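Local coordinates for protein antigen 43 (Escherichia coli, PDB 4KH3) that mediates bacterial clumping through self-association of surface autotransporter molecules, a behaviour linked to aggregation and biofilm formation in uropathogenic strains, at residues 70-76 with 90-96; 412-418 with 433-439. One frame throughout, in Å; residues are numbered along the deposited sequence.

Overall arrangement
Both interactions join neighbouring turns of one long beta-helix, and in both the paired strands run parallel. They lie on opposite sides of the chain's centre, their own centres about 73 Å apart, and interaction 1 closes along the chain before interaction 2 opens. Each is partly buried, with an interior face and an outer one. In 70-76 with 90-96 side-chain hydrogen bonds lie on both faces, Gln72 with Gln91 inside, beside a Val74-Leu93 contact, and a weak Arg71-Ser92 bond outside. In 412-418 with 433-439 leucines, with Thr418, line the interior, and the one side-chain bond between the segments, Gln434 to Thr413, is on the outer face. Interaction 1 is one uninterrupted strand pair, interaction 2 two short pairs around a corner.

Interaction 1: 70-76 with 90-96; sequences GRQIVQA and GQSLNGL
Strands 71-74 and 90-93 run parallel, their axes 4.6 Å apart at 14°, stitched in register by Gln72 N to Gly90 O, Ser92 N to Gln72 O and Val74 N to Ser92 O, the last at 2.8 Å. Beyond them, Val74 O takes the N-H of Asn94 at 2.7 Å and, weakly, that of Gly95.

On the face of Gln72 and Val74, Gln72 and Gln91 lie side by side, their amide planes 24° apart. Both extend with CG anti to the backbone N (chi1 -175° in Gln72), which lets Gln91 NE2 give an almost straight bond to Gln72 OE1 at 2.8 Å. Next along, Val74 CB meets Leu93 CD1 at 3.7 Å.

The other face carries Arg71 and Ser92. Ser92 OG sits at the guanidinium edge, weakly bonded to Arg71 NE at 3.3 Å, while Ile73 CG1 lies over the guanidinium centre. Ser92 OG also bonds a malonate, probably from the crystallisation liquor.

Gln53 and Gln108 continue the amide row through Gln72 NE2 and Gln91 OE1. Its three bonds all run in the same sense, from Gln108 towards Gln53, so they probably polarise one another, and the buried Gln72 and Gln91 each have both amide ends bonded.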
ATOM      1  N   GLY A  70     -31.321  24.558   9.687  1.00 25.98           N
ATOM      2  CA  GLY A  70     -32.237  24.510   8.574  1.00 17.28           C
ATOM      3  C   GLY A  70     -32.481  23.100   8.112  1.00 18.85           C
ATOM      4  O   GLY A  70     -31.578  22.269   8.145  1.00 22.75           O
ATOM      5  N   ARG A  71     -33.712  22.831   7.691  1.00 21.99           N
ATOM      6  CA  ARG A  71     -34.029  21.590   7.000  1.00 22.72           C
ATOM      7  C   ARG A  71     -34.818  21.889   5.722  1.00 21.41           C
ATOM      8  O   ARG A  71     -35.825  22.594   5.760  1.00 23.21           O
ATOM      9  CB  ARG A  71     -34.827  20.649   7.909  1.00 23.47           C
ATOM     10  CG  ARG A  71     -34.857  19.176   7.449  1.00 26.11           C
ATOM     11  CD  ARG A  71     -35.690  18.333   8.412  1.00 25.61           C
ATOM     12  NE  ARG A  71     -36.115  17.062   7.832  1.00 30.60           N
ATOM     13  CZ  ARG A  71     -37.279  16.474   8.095  1.00 33.76           C
ATOM     14  NH1 ARG A  71     -38.143  17.045   8.928  1.00 24.47           N
ATOM     15  NH2 ARG A  71     -37.585  15.317   7.517  1.00 34.53           N
ATOM     16  N   GLN A  72     -34.345  21.367   4.592  1.00 22.42           N
ATOM     17  CA  GLN A  72     -35.134  21.354   3.363  1.00 18.85           C
ATOM     18  C   GLN A  72     -35.620  19.931   3.102  1.00 21.03           C
ATOM     19  O   GLN A  72     -34.827  18.987   3.079  1.00 18.28           O
ATOM     20  CB  GLN A  72     -34.328  21.869   2.167  1.00 18.50           C
ATOM     21  CG  GLN A  72     -35.149  22.000   0.863  1.00 17.75           C
ATOM     22  CD  GLN A  72     -34.277  22.261  -0.364  1.00 22.61           C
ATOM     23  OE1 GLN A  72     -33.278  21.576  -0.575  1.00 19.06           O
ATOM     24  NE2 GLN A  72     -34.652  23.255  -1.174  1.00 17.35           N
ATOM     25  N   ILE A  73     -36.924  19.771   2.914  1.00 19.17           N
ATOM     26  CA  ILE A  73     -37.476  18.447   2.671  1.00 20.58           C
ATOM     27  C   ILE A  73     -38.000  18.373   1.254  1.00 25.08           C
ATOM     28  O   ILE A  73     -38.989  19.017   0.904  1.00 23.47           O
ATOM     29  CB  ILE A  73     -38.596  18.072   3.658  1.00 25.76           C
ATOM     30  CG1 ILE A  73     -38.146  18.288   5.107  1.00 24.26           C
ATOM     31  CG2 ILE A  73     -39.029  16.632   3.438  1.00 17.62           C
ATOM     32  CD1 ILE A  73     -38.547  19.638   5.689  1.00 22.49           C
ATOM     33  N   VAL A  74     -37.309  17.596   0.430  1.00 20.82           N
ATOM     34  CA  VAL A  74     -37.684  17.480  -0.959  1.00 19.41           C
ATOM     35  C   VAL A  74     -38.433  16.190  -1.100  1.00 23.35           C
ATOM     36  O   VAL A  74     -37.852  15.104  -1.024  1.00 27.77           O
ATOM     37  CB  VAL A  74     -36.468  17.497  -1.878  1.00 18.94           C
ATOM     38  CG1 VAL A  74     -36.898  17.320  -3.326  1.00 18.49           C
ATOM     39  CG2 VAL A  74     -35.714  18.795  -1.697  1.00 16.82           C
ATOM     40  N   GLN A  75     -39.738  16.312  -1.283  1.00 23.14           N
ATOM     41  CA  GLN A  75     -40.605  15.148  -1.301  1.00 30.19           C
ATOM     42  C   GLN A  75     -40.608  14.503  -2.670  1.00 26.94           C
ATOM     43  O   GLN A  75     -40.193  15.117  -3.660  1.00 27.48           O
ATOM     44  CB  GLN A  75     -42.015  15.553  -0.879  1.00 26.73           C
ATOM     45  CG  GLN A  75     -42.014  16.289   0.448  1.00 34.10           C
ATOM     46  CD  GLN A  75     -43.208  15.963   1.321  1.00 53.30           C
ATOM     47  OE1 GLN A  75     -44.300  16.510   1.133  1.00 51.01           O
ATOM     48  NE2 GLN A  75     -43.005  15.069   2.291  1.00 48.27           N
ATOM     49  N   ALA A  76     -41.066  13.260  -2.727  1.00 29.76           N
ATOM     50  CA  ALA A  76     -41.183  12.581  -4.003  1.00 29.10           C
ATOM     51  C   ALA A  76     -41.970  13.468  -4.970  1.00 29.42           C
ATOM     52  O   ALA A  76     -42.990  14.048  -4.599  1.00 34.00           O
ATOM     53  CB  ALA A  76     -41.851  11.240  -3.818  1.00 26.10           C
ATOM     54  N   GLY A  90     -29.379  20.542   6.696  1.00 15.00           N
ATOM     55  CA  GLY A  90     -29.637  19.295   6.015  1.00 15.52           C
ATOM     56  C   GLY A  90     -30.739  19.374   4.980  1.00 26.34           C
ATOM     57  O   GLY A  90     -31.658  20.185   5.095  1.00 20.58           O
ATOM     58  N   GLN A  91     -30.643  18.525   3.960  1.00 20.48           N
ATOM     59  CA  GLN A  91     -31.751  18.321   3.038  1.00 18.58           C
ATOM     60  C   GLN A  91     -32.145  16.851   3.053  1.00 24.44           C
ATOM     61  O   GLN A  91     -31.284  15.972   2.894  1.00 19.25           O
ATOM     62  CB  GLN A  91     -31.375  18.764   1.623  1.00 14.02           C
ATOM     63  CG  GLN A  91     -32.338  18.319   0.532  1.00 15.54           C
ATOM     64  CD  GLN A  91     -31.674  18.297  -0.839  1.00 17.25           C
ATOM     65  OE1 GLN A  91     -31.047  17.305  -1.219  1.00 18.47           O
ATOM     66  NE2 GLN A  91     -31.794  19.396  -1.581  1.00 14.47           N
ATOM     67  N   SER A  92     -33.437  16.593   3.275  1.00 21.62           N
ATOM     68  CA  SER A  92     -33.989  15.236   3.254  1.00 21.14           C
ATOM     69  C   SER A  92     -34.586  14.977   1.884  1.00 21.13           C
ATOM     70  O   SER A  92     -35.567  15.623   1.488  1.00 19.79           O
ATOM     71  CB  SER A  92     -35.079  15.059   4.322  1.00 24.68           C
ATOM     72  OG  SER A  92     -34.540  15.132   5.630  1.00 32.02           O
ATOM     73  N   LEU A  93     -34.014  14.020   1.166  1.00 18.47           N
ATOM     74  CA  LEU A  93     -34.291  13.912  -0.260  1.00 15.85           C
ATOM     75  C   LEU A  93     -35.082  12.665  -0.617  1.00 20.03           C
ATOM     76  O   LEU A  93     -34.566  11.532  -0.564  1.00 20.43           O
ATOM     77  CB  LEU A  93     -32.981  13.984  -1.050  1.00 15.67           C
ATOM     78  CG  LEU A  93     -33.057  13.969  -2.575  1.00 17.39           C
ATOM     79  CD1 LEU A  93     -33.834  15.165  -3.115  1.00 13.65           C
ATOM     80  CD2 LEU A  93     -31.638  13.924  -3.156  1.00 14.56           C
ATOM     81  N   ASN A  94     -36.351  12.875  -0.961  1.00 20.21           N
ATOM     82  CA  ASN A  94     -37.177  11.801  -1.502  1.00 18.74           C
ATOM     83  C   ASN A  94     -37.479  12.070  -2.965  1.00 19.20           C
ATOM     84  O   ASN A  94     -37.953  11.196  -3.681  1.00 21.34           O
ATOM     85  CB  ASN A  94     -38.455  11.617  -0.688  1.00 12.80           C
ATOM     86  CG  ASN A  94     -38.173  11.337   0.775  1.00 24.51           C
ATOM     87  OD1 ASN A  94     -37.879  10.206   1.146  1.00 37.14           O
ATOM     88  ND2 ASN A  94     -38.252  12.372   1.613  1.00 35.02           N
ATOM     89  N   GLY A  95     -37.180  13.292  -3.401  1.00 18.98           N
ATOM     90  CA  GLY A  95     -37.364  13.683  -4.785  1.00 20.78           C
ATOM     91  C   GLY A  95     -36.052  13.794  -5.538  1.00 20.45           C
ATOM     92  O   GLY A  95     -35.177  12.930  -5.430  1.00 22.61           O
ATOM     93  N   LEU A  96     -35.923  14.865  -6.310  1.00 13.87           N
ATOM     94  CA  LEU A  96     -34.751  15.100  -7.126  1.00 18.72           C
ATOM     95  C   LEU A  96     -34.038  16.345  -6.643  1.00 22.18           C
ATOM     96  O   LEU A  96     -34.667  17.384  -6.436  1.00 16.88           O
ATOM     97  CB  LEU A  96     -35.160  15.311  -8.585  1.00 14.25           C
ATOM     98  CG  LEU A  96     -34.065  15.729  -9.566  1.00 19.77           C
ATOM     99  CD1 LEU A  96     -33.016  14.602  -9.744  1.00 15.61           C
ATOM    100  CD2 LEU A  96     -34.673  16.121 -10.913  1.00 11.31           C
TER

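Interaction 2: 412-418 with 433-439; sequences LTLSGKT and LQGGSLT
The amide of Gln434 is the flat group that bonds across this contact: Thr413 OG1 accepts from its NE2 at 2.9 Å, lying 20° out of the amide plane rather than squarely at its edge. Gln434 reaches there with CG between its backbone N and carbonyl carbon (chi1 63°) and the rest of the chain extended, which lays the chain alongside Thr413 and brings NE2 to its hydroxyl.

On the reverse face, Leu433 CD1 touches Leu412 CG at 3.7 Å. Leu414, at the end of its strand, points toward 433-439 and brings CD1 against Leu433 CD1 at 3.6 Å and Leu438 CB at 3.8 Å, bridging the two strands of that segment. Further on, Thr418 CG2 lies against Leu438 CD1, and Leu400 of the preceding turn packs on Leu412 and Thr418.

Backbone pairing is parallel but interrupted. Leu414 N to Gln434 O (2.8 Å, nearly straight) ends the first set; Thr418 N to Ser437 O (2.9 Å) belongs to the second, displaced by one residue. Between them Gly435 and Gly436, both with positive phi, pass close to the carbonyl of Leu414. The second set opens with a weak bond from Ser437 N to Gly416 O.

Two strand pairs meeting at a corner, with leucines stacked inside from turn to turn, are characteristic of the parallel beta-helix, consistent with the pectate-lyase-like stalk families of this autotransporter passenger.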
ATOM      1  N   LEU A 412      28.263  -7.211   6.829  1.00 33.33           N
ATOM      2  CA  LEU A 412      28.221  -8.566   7.338  1.00 29.02           C
ATOM      3  C   LEU A 412      28.109  -8.451   8.838  1.00 32.03           C
ATOM      4  O   LEU A 412      29.058  -8.050   9.508  1.00 33.48           O
ATOM      5  CB  LEU A 412      29.486  -9.322   6.948  1.00 32.94           C
ATOM      6  CG  LEU A 412      29.754 -10.638   7.677  1.00 37.56           C
ATOM      7  CD1 LEU A 412      28.568 -11.576   7.557  1.00 30.21           C
ATOM      8  CD2 LEU A 412      31.001 -11.278   7.109  1.00 28.54           C
ATOM      9  N   THR A 413      26.925  -8.767   9.353  1.00 36.94           N
ATOM     10  CA  THR A 413      26.618  -8.626  10.768  1.00 28.93           C
ATOM     11  C   THR A 413      26.601 -10.005  11.424  1.00 39.49           C
ATOM     12  O   THR A 413      25.894 -10.903  10.975  1.00 36.07           O
ATOM     13  CB  THR A 413      25.242  -7.936  10.966  1.00 34.66           C
ATOM     14  OG1 THR A 413      25.281  -6.620  10.410  1.00 36.36           O
ATOM     15  CG2 THR A 413      24.883  -7.829  12.439  1.00 35.48           C
ATOM     16  N   LEU A 414      27.388 -10.169  12.483  1.00 36.96           N
ATOM     17  CA  LEU A 414      27.451 -11.428  13.216  1.00 30.88           C
ATOM     18  C   LEU A 414      26.799 -11.277  14.583  1.00 38.97           C
ATOM     19  O   LEU A 414      27.061 -10.304  15.301  1.00 33.16           O
ATOM     20  CB  LEU A 414      28.905 -11.855  13.399  1.00 31.82           C
ATOM     21  CG  LEU A 414      29.721 -11.899  12.115  1.00 35.65           C
ATOM     22  CD1 LEU A 414      31.153 -12.320  12.410  1.00 44.32           C
ATOM     23  CD2 LEU A 414      29.074 -12.837  11.123  1.00 26.03           C
ATOM     24  N   SER A 415      25.949 -12.233  14.949  1.00 37.84           N
ATOM     25  CA  SER A 415      25.281 -12.178  16.248  1.00 40.63           C
ATOM     26  C   SER A 415      25.618 -13.408  17.090  1.00 43.32           C
ATOM     27  O   SER A 415      25.142 -13.557  18.218  1.00 47.23           O
ATOM     28  CB  SER A 415      23.759 -11.960  16.109  1.00 34.75           C
ATOM     29  OG  SER A 415      23.106 -13.044  15.459  1.00 48.67           O
ATOM     30  N   GLY A 416      26.461 -14.276  16.540  1.00 45.00           N
ATOM     31  CA  GLY A 416      26.954 -15.423  17.282  1.00 38.89           C
ATOM     32  C   GLY A 416      28.382 -15.761  16.904  1.00 48.10           C
ATOM     33  O   GLY A 416      29.134 -14.897  16.460  1.00 51.69           O
ATOM     34  N   LYS A 417      28.759 -17.023  17.087  1.00 46.74           N
ATOM     35  CA  LYS A 417      30.070 -17.487  16.671  1.00 38.20           C
ATOM     36  C   LYS A 417      29.989 -18.052  15.266  1.00 38.52           C
ATOM     37  O   LYS A 417      29.333 -19.068  15.023  1.00 51.13           O
ATOM     38  CB  LYS A 417      30.611 -18.546  17.636  1.00 50.35           C
ATOM     39  CG  LYS A 417      30.511 -18.170  19.115  1.00 60.08           C
ATOM     40  CD  LYS A 417      31.103 -19.269  20.000  1.00 78.04           C
ATOM     41  CE  LYS A 417      30.523 -19.246  21.414  1.00 78.09           C
ATOM     42  NZ  LYS A 417      30.858 -18.000  22.158  1.00 71.13           N
ATOM     43  N   THR A 418      30.658 -17.387  14.334  1.00 37.38           N
ATOM     44  CA  THR A 418      30.661 -17.810  12.940  1.00 31.90           C
ATOM     45  C   THR A 418      32.066 -18.313  12.640  1.00 35.70           C
ATOM     46  O   THR A 418      33.018 -17.909  13.296  1.00 44.16           O
ATOM     47  CB  THR A 418      30.264 -16.628  12.016  1.00 29.62           C
ATOM     48  OG1 THR A 418      28.950 -16.173  12.365  1.00 28.78           O
ATOM     49  CG2 THR A 418      30.299 -17.010  10.545  1.00 22.99           C
ATOM     50  N   LEU A 433      32.226  -5.390   8.707  1.00 29.09           N
ATOM     51  CA  LEU A 433      32.033  -6.631   9.437  1.00 26.78           C
ATOM     52  C   LEU A 433      31.856  -6.218  10.873  1.00 33.98           C
ATOM     53  O   LEU A 433      32.712  -5.536  11.429  1.00 38.88           O
ATOM     54  CB  LEU A 433      33.248  -7.538   9.299  1.00 31.50           C
ATOM     55  CG  LEU A 433      33.413  -8.667  10.315  1.00 31.21           C
ATOM     56  CD1 LEU A 433      32.303  -9.675  10.195  1.00 37.26           C
ATOM     57  CD2 LEU A 433      34.754  -9.344  10.115  1.00 40.52           C
ATOM     58  N   GLN A 434      30.737  -6.596  11.473  1.00 34.01           N
ATOM     59  CA  GLN A 434      30.427  -6.096  12.803  1.00 36.54           C
ATOM     60  C   GLN A 434      29.759  -7.131  13.692  1.00 43.88           C
ATOM     61  O   GLN A 434      29.013  -7.991  13.218  1.00 39.45           O
ATOM     62  CB  GLN A 434      29.532  -4.866  12.708  1.00 36.46           C
ATOM     63  CG  GLN A 434      28.185  -5.150  12.075  1.00 43.28           C
ATOM     64  CD  GLN A 434      27.247  -3.968  12.139  1.00 42.19           C
ATOM     65  OE1 GLN A 434      27.466  -3.026  12.901  1.00 45.81           O
ATOM     66  NE2 GLN A 434      26.193  -4.009  11.331  1.00 41.81           N
ATOM     67  N   GLY A 435      30.038  -7.028  14.987  1.00 39.29           N
ATOM     68  CA  GLY A 435      29.381  -7.842  15.989  1.00 31.40           C
ATOM     69  C   GLY A 435      29.941  -9.245  16.104  1.00 41.21           C
ATOM     70  O   GLY A 435      30.771  -9.682  15.295  1.00 38.04           O
ATOM     71  N   GLY A 436      29.484  -9.940  17.139  1.00 38.00           N
ATOM     72  CA  GLY A 436      29.742 -11.355  17.311  1.00 31.77           C
ATOM     73  C   GLY A 436      31.192 -11.773  17.249  1.00 41.28           C
ATOM     74  O   GLY A 436      32.076 -11.123  17.809  1.00 43.40           O
ATOM     75  N   SER A 437      31.427 -12.868  16.539  1.00 39.89           N
ATOM     76  CA  SER A 437      32.730 -13.493  16.510  1.00 30.69           C
ATOM     77  C   SER A 437      32.920 -14.232  15.201  1.00 37.42           C
ATOM     78  O   SER A 437      31.996 -14.869  14.696  1.00 42.79           O
ATOM     79  CB  SER A 437      32.861 -14.458  17.688  1.00 41.83           C
ATOM     80  OG  SER A 437      33.871 -15.416  17.452  1.00 54.09           O
ATOM     81  N   LEU A 438      34.121 -14.132  14.647  1.00 35.22           N
ATOM     82  CA  LEU A 438      34.492 -14.891  13.469  1.00 32.28           C
ATOM     83  C   LEU A 438      35.824 -15.558  13.760  1.00 42.31           C
ATOM     84  O   LEU A 438      36.812 -14.876  14.020  1.00 45.64           O
ATOM     85  CB  LEU A 438      34.621 -13.962  12.266  1.00 29.97           C
ATOM     86  CG  LEU A 438      34.946 -14.577  10.903  1.00 34.09           C
ATOM     87  CD1 LEU A 438      33.875 -15.560  10.453  1.00 30.25           C
ATOM     88  CD2 LEU A 438      35.125 -13.485   9.865  1.00 35.34           C
ATOM     89  N   THR A 439      35.857 -16.886  13.738  1.00 39.37           N
ATOM     90  CA  THR A 439      37.096 -17.609  14.017  1.00 41.10           C
ATOM     91  C   THR A 439      37.430 -18.576  12.900  1.00 42.65           C
ATOM     92  O   THR A 439      36.672 -18.706  11.937  1.00 45.06           O
ATOM     93  CB  THR A 439      37.005 -18.402  15.316  1.00 40.47           C
ATOM     94  OG1 THR A 439      35.924 -19.337  15.216  1.00 54.98           O
ATOM     95  CG2 THR A 439      36.753 -17.468  16.484  1.00 37.78           C
TER